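Local coordinates for protein putative thiosugar synthase (Amycolatopsis orientalis, PDB 4N6E) that probably inserts sulfur into a sugar phosphate in thiosugar synthesis, drawing it from a ThiS-type carrier protein, and is related to the thiazole synthase ThiG, at residues G29-D34 / L215-L220; D34-V39 / D71-D76; T53-D58 / A97-D102; N59-L64 / T84-T89; T79-T84 / I108-V113. One frame throughout, in Å; residues are numbered along the deposited sequence.

Contact 1: G29-D34 / L215-L220; sequences GIEQYD and LVNTAL. With SO4 (sulfate ion), chain C.
One water molecule ties Gly29 and Tyr33 to Asn217: it donates to Gly29 O at 2.8 Å and to Asn217 O at 2.9 Å, while the phenol OH of Tyr33 donates to it. Asn217 O also accepts the backbone N of Leu220, and so has two bonds. The Tyr33 ring lies beside helix 36-46, on Leu38, Val39 and Val42, and its OH meets Leu220 CB at 3.3 Å; a tyrosine suits a place needing a flat apolar body with one hydroxyl at its end.

Because CG of Asn217 stands anti to the backbone N (chi1 -163°), its amide reaches across to residues 29-34. ND2 gives a straight bond (168°) to Glu31 OE2 at 3.0 Å, using the syn lone pair of that oxygen and lying in the amide's own plane, with the carboxylate plane turned 88° from it. On the other side of the amide, OD1 accepts a second water at 2.8 Å, which takes the backbone N-H of Gln32. Gly29, where a CB would point at Asn217, bonds through N to Val216 O at 3.2 Å, and NE2 of Gln32, a calcium ligand, reaches Thr218 OG1 in a weak bond.

Thr218 N, at the start of helix 218-221, binds O4 of a sulfate, probably from the crystallisation liquor, at 3.3 Å; Ala169 N and Gly196 N bind the same ion. Gly90 of the ThiS/MoaD family chain packs on Glu31 and Asn217. A sulfate held by backbone N-H groups at a helix start is consistent with a site for a substrate phosphate, as in many TIM barrels.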
# COMPACT_ATOMS: atom_id res chain seq x y z
N GLY A 29 -7.72 15.86 7.40
CA GLY A 29 -7.92 16.96 8.31
C GLY A 29 -6.99 18.10 7.93
O GLY A 29 -5.85 17.86 7.55
N ILE A 30 -7.49 19.32 8.06
CA ILE A 30 -6.89 20.46 7.39
C ILE A 30 -6.58 21.65 8.30
O ILE A 30 -6.28 22.75 7.81
CB ILE A 30 -7.80 20.90 6.20
CG1 ILE A 30 -9.24 21.12 6.66
CG2 ILE A 30 -7.76 19.86 5.09
CD1 ILE A 30 -10.15 21.81 5.65
N GLU A 31 -6.61 21.44 9.61
CA GLU A 31 -6.49 22.55 10.56
C GLU A 31 -5.05 23.08 10.76
O GLU A 31 -4.87 24.15 11.35
CB GLU A 31 -7.13 22.20 11.91
CG GLU A 31 -6.21 21.67 13.00
CD GLU A 31 -5.74 20.26 12.78
OE1 GLU A 31 -5.04 19.72 13.67
OE2 GLU A 31 -6.06 19.69 11.72
N GLN A 32 -4.06 22.33 10.28
CA GLN A 32 -2.65 22.70 10.43
C GLN A 32 -2.03 23.50 9.28
O GLN A 32 -0.99 24.11 9.45
CB GLN A 32 -1.79 21.46 10.65
CG GLN A 32 -2.28 20.57 11.78
CD GLN A 32 -1.29 19.48 12.12
OE1 GLN A 32 -0.09 19.72 12.19
NE2 GLN A 32 -1.78 18.27 12.34
N TYR A 33 -2.65 23.49 8.11
CA TYR A 33 -2.13 24.27 6.98
C TYR A 33 -2.36 25.77 7.20
O TYR A 33 -3.32 26.18 7.84
CB TYR A 33 -2.78 23.82 5.68
CG TYR A 33 -2.60 22.35 5.38
CD1 TYR A 33 -1.38 21.85 4.91
CD2 TYR A 33 -3.64 21.45 5.58
CE1 TYR A 33 -1.21 20.50 4.65
CE2 TYR A 33 -3.48 20.10 5.32
CZ TYR A 33 -2.26 19.63 4.85
OH TYR A 33 -2.11 18.30 4.59
N ASP A 34 -1.46 26.59 6.68
CA ASP A 34 -1.68 28.04 6.68
C ASP A 34 -1.68 28.62 5.26
O ASP A 34 -1.63 29.83 5.08
CB ASP A 34 -0.64 28.74 7.56
CG ASP A 34 0.77 28.38 7.17
OD1 ASP A 34 0.99 28.11 5.97
OD2 ASP A 34 1.65 28.36 8.06
N LEU A 215 -8.24 8.15 8.21
CA LEU A 215 -8.18 9.59 8.36
C LEU A 215 -6.75 9.95 8.68
O LEU A 215 -6.19 9.48 9.67
CB LEU A 215 -9.11 10.08 9.46
CG LEU A 215 -9.41 11.57 9.40
CD1 LEU A 215 -10.80 11.88 9.95
CD2 LEU A 215 -8.38 12.39 10.13
N VAL A 216 -6.18 10.80 7.84
CA VAL A 216 -4.80 11.17 7.99
C VAL A 216 -4.77 12.66 8.20
O VAL A 216 -5.68 13.38 7.82
CB VAL A 216 -3.96 10.76 6.75
CG1 VAL A 216 -4.24 9.31 6.39
CG2 VAL A 216 -4.27 11.65 5.55
N ASN A 217 -3.71 13.14 8.83
CA ASN A 217 -3.58 14.58 9.07
C ASN A 217 -2.11 15.00 9.09
O ASN A 217 -1.62 15.62 8.17
CB ASN A 217 -4.25 14.93 10.39
CG ASN A 217 -4.51 16.39 10.52
OD1 ASN A 217 -3.73 17.19 10.04
ND2 ASN A 217 -5.62 16.74 11.14
N THR A 218 -1.42 14.60 10.14
CA THR A 218 -0.07 15.06 10.39
C THR A 218 0.88 14.53 9.33
O THR A 218 1.80 15.24 8.89
CB THR A 218 0.35 14.58 11.77
OG1 THR A 218 -0.52 15.17 12.74
CG2 THR A 218 1.76 14.96 12.05
N ALA A 219 0.64 13.28 8.92
CA ALA A 219 1.42 12.62 7.88
C ALA A 219 1.57 13.45 6.59
O ALA A 219 2.63 13.43 5.99
CB ALA A 219 0.82 11.26 7.54
N LEU A 220 0.52 14.15 6.17
CA LEU A 220 0.60 15.00 4.98
C LEU A 220 1.27 16.33 5.30
O LEU A 220 2.06 16.86 4.51
CB LEU A 220 -0.79 15.23 4.40
CG LEU A 220 -1.61 13.95 4.13
CD1 LEU A 220 -2.93 14.30 3.49
CD2 LEU A 220 -0.85 12.97 3.25
S SO4 C . -2.77 12.40 13.10
O1 SO4 C . -3.01 11.97 11.72
O2 SO4 C . -3.95 12.09 13.93
O3 SO4 C . -1.62 11.67 13.66
O4 SO4 C . -2.51 13.85 13.16
O HOH W 1 -3.45 16.99 6.31
O HOH W 2 -3.86 19.78 8.96

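Contact 2: D34-V39 / D71-D76; sequences DSVPLV and DELPLD
Leu73 reaches from the end of helix 66-72 to the first turn of helix 36-46, where it meets Val36 and Val39. Its CB points toward that helix, and CG, lying anti to the carbonyl carbon (chi1 -77°), carries the fork on in the same direction. The two methyls then divide the work. CD1 meets Val36 CG1 at 3.8 Å and lies 4.0 Å from Val36 O, whereas CD2 reaches Val39 CG1 at 4.2 Å. The valines are one helical turn apart, and each presents the methyl that is anti to its own backbone N, so a branched leucine can touch both at once.

Glu72 comes in next to Leu73 with its aliphatic part. Its CB rests on Val36 CG1 at 3.7 Å and CG follows at 4.0 Å; a bend at chi2 then swings the carboxylate past the valine, OE1 standing 4.3 Å from Pro37 CG. Methylene carbons thus lie on the valine while the charged end stays at the exposed surface, which suits a residue that, with Asp68 and Asp71, binds a calcium ion.

Ser35 is the N-cap of helix 36-46, its OG accepting Leu38 N in a weak capping bond at 3.5 Å, and proline suits a first turn, where an N-H would have no carbonyl of the helix to bond to. After Leu73 the chain leaves in an inverse gamma turn centred on Pro74. The end of helix 66-72 thus meets the first turn of helix 36-46: Leu64 and Leu69 pack on Val36 as well, and Arg40 and Leu43, farther along helix 36-46, also touch Leu73; beyond it the chain goes on to strand 79-83.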
# COMPACT_ATOMS: atom_id res chain seq x y z
N ASP A 34 -1.46 26.59 6.68
CA ASP A 34 -1.68 28.04 6.68
C ASP A 34 -1.68 28.62 5.26
O ASP A 34 -1.63 29.83 5.08
CB ASP A 34 -0.64 28.74 7.56
CG ASP A 34 0.77 28.38 7.17
OD1 ASP A 34 0.99 28.11 5.97
OD2 ASP A 34 1.65 28.36 8.06
N SER A 35 -1.76 27.74 4.26
CA SER A 35 -1.76 28.13 2.87
C SER A 35 -2.98 27.53 2.17
O SER A 35 -3.10 26.31 2.06
CB SER A 35 -0.45 27.67 2.19
OG SER A 35 -0.55 27.70 0.76
N VAL A 36 -3.86 28.40 1.67
CA VAL A 36 -5.09 27.99 1.00
C VAL A 36 -4.83 27.19 -0.28
O VAL A 36 -5.50 26.18 -0.51
CB VAL A 36 -6.01 29.20 0.72
CG1 VAL A 36 -7.21 28.81 -0.13
CG2 VAL A 36 -6.48 29.83 2.03
N PRO A 37 -3.87 27.62 -1.12
CA PRO A 37 -3.58 26.83 -2.33
C PRO A 37 -3.12 25.40 -2.01
O PRO A 37 -3.51 24.47 -2.70
CB PRO A 37 -2.43 27.61 -3.01
CG PRO A 37 -2.47 28.97 -2.42
CD PRO A 37 -3.00 28.80 -1.02
N LEU A 38 -2.30 25.26 -0.97
CA LEU A 38 -1.80 23.94 -0.54
C LEU A 38 -2.93 22.99 -0.08
O LEU A 38 -2.93 21.80 -0.46
CB LEU A 38 -0.75 24.11 0.56
CG LEU A 38 -0.06 22.83 1.08
CD1 LEU A 38 0.54 22.01 -0.05
CD2 LEU A 38 1.00 23.14 2.13
N VAL A 39 -3.88 23.52 0.70
CA VAL A 39 -5.04 22.75 1.14
C VAL A 39 -5.78 22.25 -0.10
O VAL A 39 -6.02 21.05 -0.26
CB VAL A 39 -6.02 23.59 2.01
CG1 VAL A 39 -7.32 22.83 2.26
CG2 VAL A 39 -5.39 23.97 3.34
N ASP A 71 -13.32 31.01 -1.53
CA ASP A 71 -12.93 31.70 -2.76
C ASP A 71 -12.13 30.81 -3.70
O ASP A 71 -12.35 30.83 -4.91
CB ASP A 71 -12.12 32.97 -2.45
CG ASP A 71 -12.95 34.06 -1.78
OD1 ASP A 71 -14.20 34.05 -1.91
OD2 ASP A 71 -12.35 34.94 -1.12
N GLU A 72 -11.22 30.01 -3.13
CA GLU A 72 -10.23 29.27 -3.91
C GLU A 72 -10.48 27.77 -4.05
O GLU A 72 -9.71 27.09 -4.74
CB GLU A 72 -8.85 29.49 -3.32
CG GLU A 72 -8.38 30.93 -3.37
CD GLU A 72 -6.99 31.05 -3.96
OE1 GLU A 72 -6.03 31.26 -3.18
OE2 GLU A 72 -6.87 30.90 -5.19
N LEU A 73 -11.52 27.25 -3.40
CA LEU A 73 -11.86 25.83 -3.51
C LEU A 73 -13.31 25.65 -3.93
O LEU A 73 -14.14 26.51 -3.64
CB LEU A 73 -11.64 25.11 -2.18
CG LEU A 73 -10.20 24.75 -1.79
CD1 LEU A 73 -9.38 25.99 -1.45
CD2 LEU A 73 -10.23 23.80 -0.60
N PRO A 74 -13.62 24.53 -4.59
CA PRO A 74 -14.99 24.24 -5.01
C PRO A 74 -15.76 23.52 -3.88
O PRO A 74 -16.14 22.34 -4.02
CB PRO A 74 -14.77 23.31 -6.20
CG PRO A 74 -13.56 22.52 -5.80
CD PRO A 74 -12.71 23.41 -4.92
N LEU A 75 -15.99 24.24 -2.79
CA LEU A 75 -16.51 23.62 -1.56
C LEU A 75 -17.81 22.87 -1.75
O LEU A 75 -18.07 21.91 -1.02
CB LEU A 75 -16.68 24.66 -0.45
CG LEU A 75 -15.42 25.37 0.03
CD1 LEU A 75 -15.78 26.15 1.28
CD2 LEU A 75 -14.27 24.42 0.31
N ASP A 76 -18.62 23.28 -2.72
CA ASP A 76 -19.86 22.58 -3.06
C ASP A 76 -19.69 21.15 -3.59
O ASP A 76 -20.66 20.38 -3.59
CB ASP A 76 -20.65 23.38 -4.10
CG ASP A 76 -21.50 24.43 -3.47
OD1 ASP A 76 -22.48 24.04 -2.80
OD2 ASP A 76 -21.18 25.64 -3.63

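Contact 3: T53-D58 / A97-D102; sequences TTVDPD and ARILRD
Leu100 makes the close part of this contact, with both methyls set against the backbone of Thr53 and Thr54. CD2 lies 3.8 Å from Thr54 CA, and CD1 is 4.1 Å from the carbonyl O of Thr53; the side chain of Thr54 points away from the helix, so the leucine can settle directly on the strand's main chain. CG lies beside the backbone N of Leu100 (chi1 -67°), which sends the fork down onto the strand.

Toward the loop the packing is looser. Val55 straddles two helix residues, CG1 standing 4.3 Å from Leu100 CD2 and CG2 4.3 Å from Ile99 CG2, purely apolar methyl contacts, one to the beta-branched Ile99 and one to Leu100. Pro85 and Tyr59 of the ThiS/MoaD family chain pack on Val55 and Ile99.

Away from the strand, the partly exposed helix residues are polar. Arg101 NE forms a salt bridge with Asp102 OD1 at 2.9 Å, meeting that oxygen from above the carboxylate plane, Glu135 pairs with both Arg98 and Arg101, and Phe67 of the carrier chain packs on Asp102.

Strand 50-54 lies next to strand 79-83 in the parallel barrel sheet, and Thr54 OG1 bonds to Thr83 O. Thr54 also pairs with an antiparallel strand of the ThiS/MoaD family chain, so the sheet runs on across the interface, while helix 90-104 packs against strand 50-54 on its way from strand 79-83 to strand 108-111.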
# COMPACT_ATOMS: atom_id res chain seq x y z
N THR A 53 -14.87 21.15 9.01
CA THR A 53 -15.09 22.51 9.45
C THR A 53 -15.30 22.56 10.96
O THR A 53 -15.79 21.59 11.55
CB THR A 53 -16.28 23.09 8.65
OG1 THR A 53 -16.31 24.51 8.80
CG2 THR A 53 -17.59 22.50 9.11
N THR A 54 -14.90 23.66 11.60
CA THR A 54 -15.10 23.80 13.05
C THR A 54 -15.09 25.24 13.52
O THR A 54 -15.07 26.18 12.73
CB THR A 54 -14.01 22.99 13.82
OG1 THR A 54 -14.32 22.93 15.23
CG2 THR A 54 -12.62 23.59 13.62
N VAL A 55 -15.13 25.42 14.84
CA VAL A 55 -14.90 26.72 15.46
C VAL A 55 -13.90 26.55 16.60
O VAL A 55 -13.75 25.45 17.17
CB VAL A 55 -16.22 27.39 15.94
CG1 VAL A 55 -17.09 27.77 14.75
CG2 VAL A 55 -17.00 26.49 16.88
N ASP A 56 -13.21 27.64 16.93
CA ASP A 56 -12.10 27.64 17.87
C ASP A 56 -12.34 28.71 18.94
O ASP A 56 -11.69 29.76 18.93
CB ASP A 56 -10.80 27.91 17.09
CG ASP A 56 -9.54 27.41 17.81
OD1 ASP A 56 -9.62 27.08 19.02
OD2 ASP A 56 -8.47 27.35 17.15
N PRO A 57 -13.29 28.46 19.84
CA PRO A 57 -13.58 29.46 20.88
C PRO A 57 -12.32 29.89 21.67
O PRO A 57 -12.12 31.09 21.89
CB PRO A 57 -14.57 28.73 21.81
CG PRO A 57 -15.21 27.69 20.95
CD PRO A 57 -14.16 27.27 19.96
N ASP A 58 -11.48 28.92 22.06
CA ASP A 58 -10.29 29.20 22.90
C ASP A 58 -9.06 29.64 22.12
O ASP A 58 -8.01 29.79 22.72
CB ASP A 58 -9.89 27.97 23.72
CG ASP A 58 -11.07 27.23 24.32
OD1 ASP A 58 -11.95 27.89 24.92
OD2 ASP A 58 -11.12 25.98 24.18
N ALA A 97 -20.56 21.64 18.61
CA ALA A 97 -21.44 20.87 17.71
C ALA A 97 -22.74 21.63 17.39
O ALA A 97 -23.19 21.67 16.24
CB ALA A 97 -21.77 19.50 18.30
N ARG A 98 -23.33 22.24 18.41
CA ARG A 98 -24.57 22.99 18.22
C ARG A 98 -24.36 24.36 17.58
O ARG A 98 -25.28 24.91 17.00
CB ARG A 98 -25.30 23.12 19.55
CG ARG A 98 -25.73 21.77 20.06
CD ARG A 98 -26.30 21.79 21.45
NE ARG A 98 -26.86 20.47 21.69
CZ ARG A 98 -26.62 19.69 22.74
NH1 ARG A 98 -25.86 20.08 23.74
NH2 ARG A 98 -27.19 18.48 22.79
N ILE A 99 -23.15 24.91 17.68
CA ILE A 99 -22.85 26.13 16.94
C ILE A 99 -22.69 25.81 15.45
O ILE A 99 -23.11 26.59 14.58
CB ILE A 99 -21.58 26.80 17.46
CG1 ILE A 99 -21.87 27.46 18.80
CG2 ILE A 99 -21.06 27.82 16.46
CD1 ILE A 99 -20.62 27.90 19.53
N LEU A 100 -22.10 24.65 15.15
CA LEU A 100 -21.92 24.25 13.76
C LEU A 100 -23.23 23.93 13.09
O LEU A 100 -23.41 24.20 11.90
CB LEU A 100 -20.96 23.06 13.65
CG LEU A 100 -19.52 23.41 14.05
CD1 LEU A 100 -18.70 22.16 14.33
CD2 LEU A 100 -18.86 24.26 12.97
N ARG A 101 -24.17 23.38 13.85
CA ARG A 101 -25.50 23.11 13.33
C ARG A 101 -26.20 24.42 12.99
O ARG A 101 -26.64 24.62 11.86
CB ARG A 101 -26.32 22.35 14.35
CG ARG A 101 -27.74 22.06 13.91
CD ARG A 101 -28.58 21.70 15.11
NE ARG A 101 -28.53 22.77 16.10
CZ ARG A 101 -28.80 22.62 17.39
NH1 ARG A 101 -29.15 21.44 17.87
NH2 ARG A 101 -28.74 23.68 18.22
N ASP A 102 -26.29 25.31 13.96
CA ASP A 102 -27.02 26.56 13.79
C ASP A 102 -26.43 27.48 12.71
O ASP A 102 -27.15 28.05 11.90
CB ASP A 102 -27.12 27.29 15.15
CG ASP A 102 -27.93 26.49 16.18
OD1 ASP A 102 -28.71 25.60 15.77
OD2 ASP A 102 -27.78 26.75 17.39

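Contact 4: N59-L64 / T84-T89; sequences NRRSSL and TSFART
Carried out by the type I turn from Thr84 to Ala87, Phe86 meets Arg61 and Ser63 with the rim of its ring: CE1 lies 4.2 Å from Arg61 NH1 and CE2 4.2 Å from Ser63 OG, both near the ring plane. The guanidinium likewise offers its edge, the two planes being 49° apart. Ser63 OG has its polar partner in Ala88 O of the ThiS/MoaD family chain.

Both segments are loops at the C-terminal ends of strands 50-54 and 79-83, the end of a TIM barrel where active sites are found, and Ser85 OG bonds to Gly90, the C-terminal residue of the carrier chain. After Ala87, Arg88 turns back on Arg60. Its CG, anti to the carbonyl carbon (chi1 -60°), lies over one face of the Arg60 guanidinium, toward its rim and 3.3 Å from Arg60 NH1; the bends at chi2 and chi3 then carry the guanidinium of Arg88 on toward Gly115. The two NE atoms stay 3.7 Å apart. The bond from Arg88 NH1 to Gly115 O, and a long, weak ion pair of Arg60 NH1 with Asp58, probably ease the closeness of the two charges. With an alanine here, the Arg60 guanidinium would probably lose its methylene cover and be set free to turn, and Gly115 O would lose its donor. Thr89 then caps helix 90-104 through OG1 to Ser92 N.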
# COMPACT_ATOMS: atom_id res chain seq x y z
N ASN A 59 -9.17 29.82 20.80
CA ASN A 59 -8.01 30.15 19.95
C ASN A 59 -6.81 29.18 20.13
O ASN A 59 -5.68 29.61 20.38
CB ASN A 59 -7.55 31.60 20.18
CG ASN A 59 -8.66 32.62 19.97
OD1 ASN A 59 -8.95 33.05 18.84
ND2 ASN A 59 -9.29 33.03 21.06
N ARG A 60 -7.06 27.88 20.00
CA ARG A 60 -5.97 26.90 20.13
C ARG A 60 -5.03 26.94 18.93
O ARG A 60 -3.85 26.64 19.06
CB ARG A 60 -6.50 25.47 20.30
CG ARG A 60 -7.47 25.30 21.45
CD ARG A 60 -7.46 23.88 22.00
NE ARG A 60 -6.56 23.76 23.14
CZ ARG A 60 -6.86 24.13 24.39
NH1 ARG A 60 -8.06 24.66 24.68
NH2 ARG A 60 -5.96 23.98 25.36
N ARG A 61 -5.57 27.31 17.77
CA ARG A 61 -4.78 27.39 16.55
C ARG A 61 -5.23 28.59 15.73
O ARG A 61 -6.11 29.35 16.15
CB ARG A 61 -4.91 26.09 15.74
CG ARG A 61 -3.99 24.97 16.21
CD ARG A 61 -3.38 24.21 15.04
NE ARG A 61 -2.42 23.19 15.44
CZ ARG A 61 -2.72 21.97 15.91
NH1 ARG A 61 -3.99 21.58 16.06
NH2 ARG A 61 -1.74 21.13 16.23
N SER A 62 -4.59 28.78 14.58
CA SER A 62 -4.92 29.86 13.65
C SER A 62 -5.31 29.26 12.30
O SER A 62 -4.89 29.75 11.26
CB SER A 62 -3.73 30.82 13.49
OG SER A 62 -3.17 31.15 14.76
N SER A 63 -6.15 28.23 12.34
CA SER A 63 -6.52 27.49 11.14
C SER A 63 -7.31 28.37 10.19
O SER A 63 -8.00 29.29 10.61
CB SER A 63 -7.30 26.22 11.50
OG SER A 63 -8.66 26.48 11.79
N LEU A 64 -7.21 28.08 8.90
CA LEU A 64 -7.70 28.98 7.84
C LEU A 64 -9.20 29.29 7.92
O LEU A 64 -10.00 28.45 8.31
CB LEU A 64 -7.36 28.38 6.47
CG LEU A 64 -5.85 28.29 6.19
CD1 LEU A 64 -5.55 27.29 5.08
CD2 LEU A 64 -5.27 29.66 5.87
N THR A 84 -15.45 18.72 16.52
CA THR A 84 -15.34 19.33 17.84
C THR A 84 -13.96 19.05 18.43
O THR A 84 -13.80 19.06 19.65
CB THR A 84 -16.42 18.76 18.78
OG1 THR A 84 -16.19 17.35 19.03
CG2 THR A 84 -17.79 18.93 18.18
N SER A 85 -12.97 18.81 17.57
CA SER A 85 -11.62 18.41 18.02
C SER A 85 -10.77 19.50 18.69
O SER A 85 -9.78 19.17 19.33
CB SER A 85 -10.81 17.77 16.87
OG SER A 85 -10.65 18.63 15.74
N PHE A 86 -11.13 20.78 18.57
CA PHE A 86 -10.43 21.81 19.36
C PHE A 86 -10.95 21.86 20.80
O PHE A 86 -10.27 22.42 21.68
CB PHE A 86 -10.55 23.23 18.77
CG PHE A 86 -9.81 23.44 17.47
CD1 PHE A 86 -8.54 22.91 17.26
CD2 PHE A 86 -10.38 24.21 16.46
CE1 PHE A 86 -7.87 23.12 16.05
CE2 PHE A 86 -9.71 24.43 15.25
CZ PHE A 86 -8.47 23.88 15.05
N ALA A 87 -12.14 21.32 21.07
CA ALA A 87 -12.71 21.43 22.42
C ALA A 87 -11.91 20.60 23.41
O ALA A 87 -11.34 19.60 23.02
CB ALA A 87 -14.18 21.00 22.42
N ARG A 88 -11.84 21.03 24.67
CA ARG A 88 -11.14 20.28 25.73
C ARG A 88 -12.04 19.81 26.89
O ARG A 88 -11.55 19.26 27.87
CB ARG A 88 -9.97 21.09 26.31
CG ARG A 88 -8.89 21.48 25.30
CD ARG A 88 -8.11 20.28 24.75
NE ARG A 88 -7.91 20.37 23.29
CZ ARG A 88 -7.29 19.46 22.54
NH1 ARG A 88 -6.78 18.36 23.10
NH2 ARG A 88 -7.17 19.64 21.23
N THR A 89 -13.35 20.05 26.78
CA THR A 89 -14.32 19.45 27.68
C THR A 89 -15.47 18.89 26.89
O THR A 89 -15.74 19.35 25.77
CB THR A 89 -14.92 20.47 28.66
OG1 THR A 89 -15.55 21.52 27.92
CG2 THR A 89 -13.86 21.04 29.59

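Contact 5: T79-T84 / I108-V113; sequences TWIGTT and ILKLDV
Gly82 sits between Ile108 and Lys110 in parallel register, Gly82 N bonding to Ile108 O at 2.9 Å and Lys110 N to Gly82 O at 2.6 Å, with strand axes 4.3 Å apart at 38°. A glycine suits the place: Leu109 CD1 lies 3.7 Å from Gly82 C, where a side chain would probably be crowded.

Leu109 also touches the methyl of Thr84, on the face covered by Ala97 and Leu132. The hydroxyl of Thr84, placed between its backbone N and carbonyl carbon (chi1 66°), donates to Asp112 O at 2.7 Å, tilted 27° from the carbonyl plane, and prolongs the pairing past the strands. Ile81 and Ile108 meet through their CG2 methyls at 3.7 Å.

Lys110, on the same face as Thr83, runs out extended, passes its CG and CD beside Thr83, and bends only at its last torsion. NZ then bonds to Asp112 OD2 at 3.2 Å in a salt bridge, and meets the terminal carboxylate of Gly90 of the ThiS/MoaD family chain in another. Asp112 in turn holds Arg162 and Arg114 with OD1. A methionine in place of Lys110 would probably leave both carboxylates without this amine partner and the carrier's C-terminus less firmly placed.

Strand 79-83, helix 90-104 and strand 108-111 form one beta-alpha-beta unit of a TIM barrel; a lysine amine beside the carrier's tail at the strand ends is consistent with the Schiff-base chemistry known for ThiG relatives.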
# COMPACT_ATOMS: atom_id res chain seq x y z
N THR A 79 -18.80 16.98 0.74
CA THR A 79 -19.67 16.82 1.90
C THR A 79 -19.03 17.56 3.04
O THR A 79 -17.85 17.35 3.32
CB THR A 79 -19.76 15.35 2.36
OG1 THR A 79 -20.43 14.56 1.37
CG2 THR A 79 -20.49 15.25 3.70
N TRP A 80 -19.81 18.39 3.72
CA TRP A 80 -19.30 19.19 4.84
C TRP A 80 -19.59 18.47 6.14
O TRP A 80 -20.73 18.10 6.40
CB TRP A 80 -19.99 20.55 4.90
CG TRP A 80 -19.60 21.51 3.82
CD1 TRP A 80 -19.31 21.22 2.53
CD2 TRP A 80 -19.51 22.93 3.95
NE1 TRP A 80 -19.01 22.37 1.84
CE2 TRP A 80 -19.13 23.43 2.69
CE3 TRP A 80 -19.71 23.82 5.00
CZ2 TRP A 80 -18.96 24.79 2.46
CZ3 TRP A 80 -19.53 25.16 4.77
CH2 TRP A 80 -19.16 25.64 3.51
N ILE A 81 -18.57 18.25 6.95
CA ILE A 81 -18.81 17.70 8.28
C ILE A 81 -18.17 18.59 9.31
O ILE A 81 -17.21 19.29 9.02
CB ILE A 81 -18.35 16.24 8.43
CG1 ILE A 81 -16.83 16.14 8.47
CG2 ILE A 81 -18.92 15.38 7.30
CD1 ILE A 81 -16.32 14.71 8.64
N GLY A 82 -18.74 18.59 10.50
CA GLY A 82 -18.26 19.44 11.57
C GLY A 82 -17.31 18.63 12.41
O GLY A 82 -17.40 17.40 12.43
N THR A 83 -16.39 19.29 13.10
CA THR A 83 -15.65 18.58 14.13
C THR A 83 -15.59 19.41 15.39
O THR A 83 -15.65 20.63 15.31
CB THR A 83 -14.22 18.21 13.69
OG1 THR A 83 -13.62 17.44 14.72
CG2 THR A 83 -13.38 19.45 13.46
N THR A 84 -15.45 18.72 16.52
CA THR A 84 -15.34 19.33 17.84
C THR A 84 -13.96 19.05 18.43
O THR A 84 -13.80 19.06 19.65
CB THR A 84 -16.42 18.76 18.78
OG1 THR A 84 -16.19 17.35 19.03
CG2 THR A 84 -17.79 18.93 18.18
N ILE A 108 -23.83 16.49 9.95
CA ILE A 108 -22.93 15.34 10.16
C ILE A 108 -21.70 15.79 10.93
O ILE A 108 -20.95 16.67 10.49
CB ILE A 108 -22.47 14.72 8.83
CG1 ILE A 108 -23.66 14.27 7.99
CG2 ILE A 108 -21.54 13.53 9.08
CD1 ILE A 108 -23.32 14.02 6.53
N LEU A 109 -21.48 15.15 12.06
CA LEU A 109 -20.46 15.61 12.98
C LEU A 109 -19.36 14.57 13.21
O LEU A 109 -19.61 13.40 13.47
CB LEU A 109 -21.12 16.01 14.30
CG LEU A 109 -20.20 16.72 15.28
CD1 LEU A 109 -20.03 18.19 14.94
CD2 LEU A 109 -20.74 16.54 16.69
N LYS A 110 -18.12 15.03 13.11
CA LYS A 110 -16.96 14.25 13.49
C LYS A 110 -16.75 14.55 14.99
O LYS A 110 -16.16 15.55 15.34
CB LYS A 110 -15.79 14.70 12.60
CG LYS A 110 -14.42 14.14 12.89
CD LYS A 110 -13.40 14.75 11.94
CE LYS A 110 -11.96 14.40 12.30
NZ LYS A 110 -11.54 14.83 13.66
N LEU A 111 -17.28 13.69 15.85
CA LEU A 111 -17.39 13.99 17.28
C LEU A 111 -16.13 13.61 18.07
O LEU A 111 -15.74 12.44 18.13
CB LEU A 111 -18.60 13.28 17.89
CG LEU A 111 -18.73 13.30 19.42
CD1 LEU A 111 -19.06 14.68 19.95
CD2 LEU A 111 -19.79 12.31 19.86
N ASP A 112 -15.52 14.62 18.68
CA ASP A 112 -14.29 14.47 19.43
C ASP A 112 -14.41 15.07 20.82
O ASP A 112 -14.67 16.26 20.97
CB ASP A 112 -13.16 15.13 18.69
CG ASP A 112 -12.71 14.32 17.51
OD1 ASP A 112 -11.92 13.36 17.70
OD2 ASP A 112 -13.14 14.65 16.39
N VAL A 113 -14.25 14.21 21.81
CA VAL A 113 -14.20 14.61 23.18
C VAL A 113 -12.87 14.08 23.70
O VAL A 113 -12.70 12.87 23.90
CB VAL A 113 -15.38 14.02 23.95
CG1 VAL A 113 -15.34 14.45 25.42
CG2 VAL A 113 -16.69 14.47 23.31
O HOH W 3 -23.88 17.76 6.90

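Contacts 3 and 5 are buried and hold neighbouring parts of one parallel sheet: strand 79-83 lies between strands 50-54 and 108-111, and helix 90-104 belongs to both settings. Contact 5 combines backbone bonds with buried polar side chains, whereas contact 3 is apolar packing. Contact 1, also buried, joins the ends of the neighbouring strands 26-28 and 213-216, and its chemistry is polar, rich in water and amides. Contacts 2 and 4 are only partly buried: the first joins two outer helices through aliphatic groups, the second two loops through arginines and an aromatic ring. Contacts 1 and 4 are linked through Glu31 and Arg61, contacts 4 and 5 share Thr84, and contacts 1, 3, 4 and 5 all touch the carrier chain, contact 2 not.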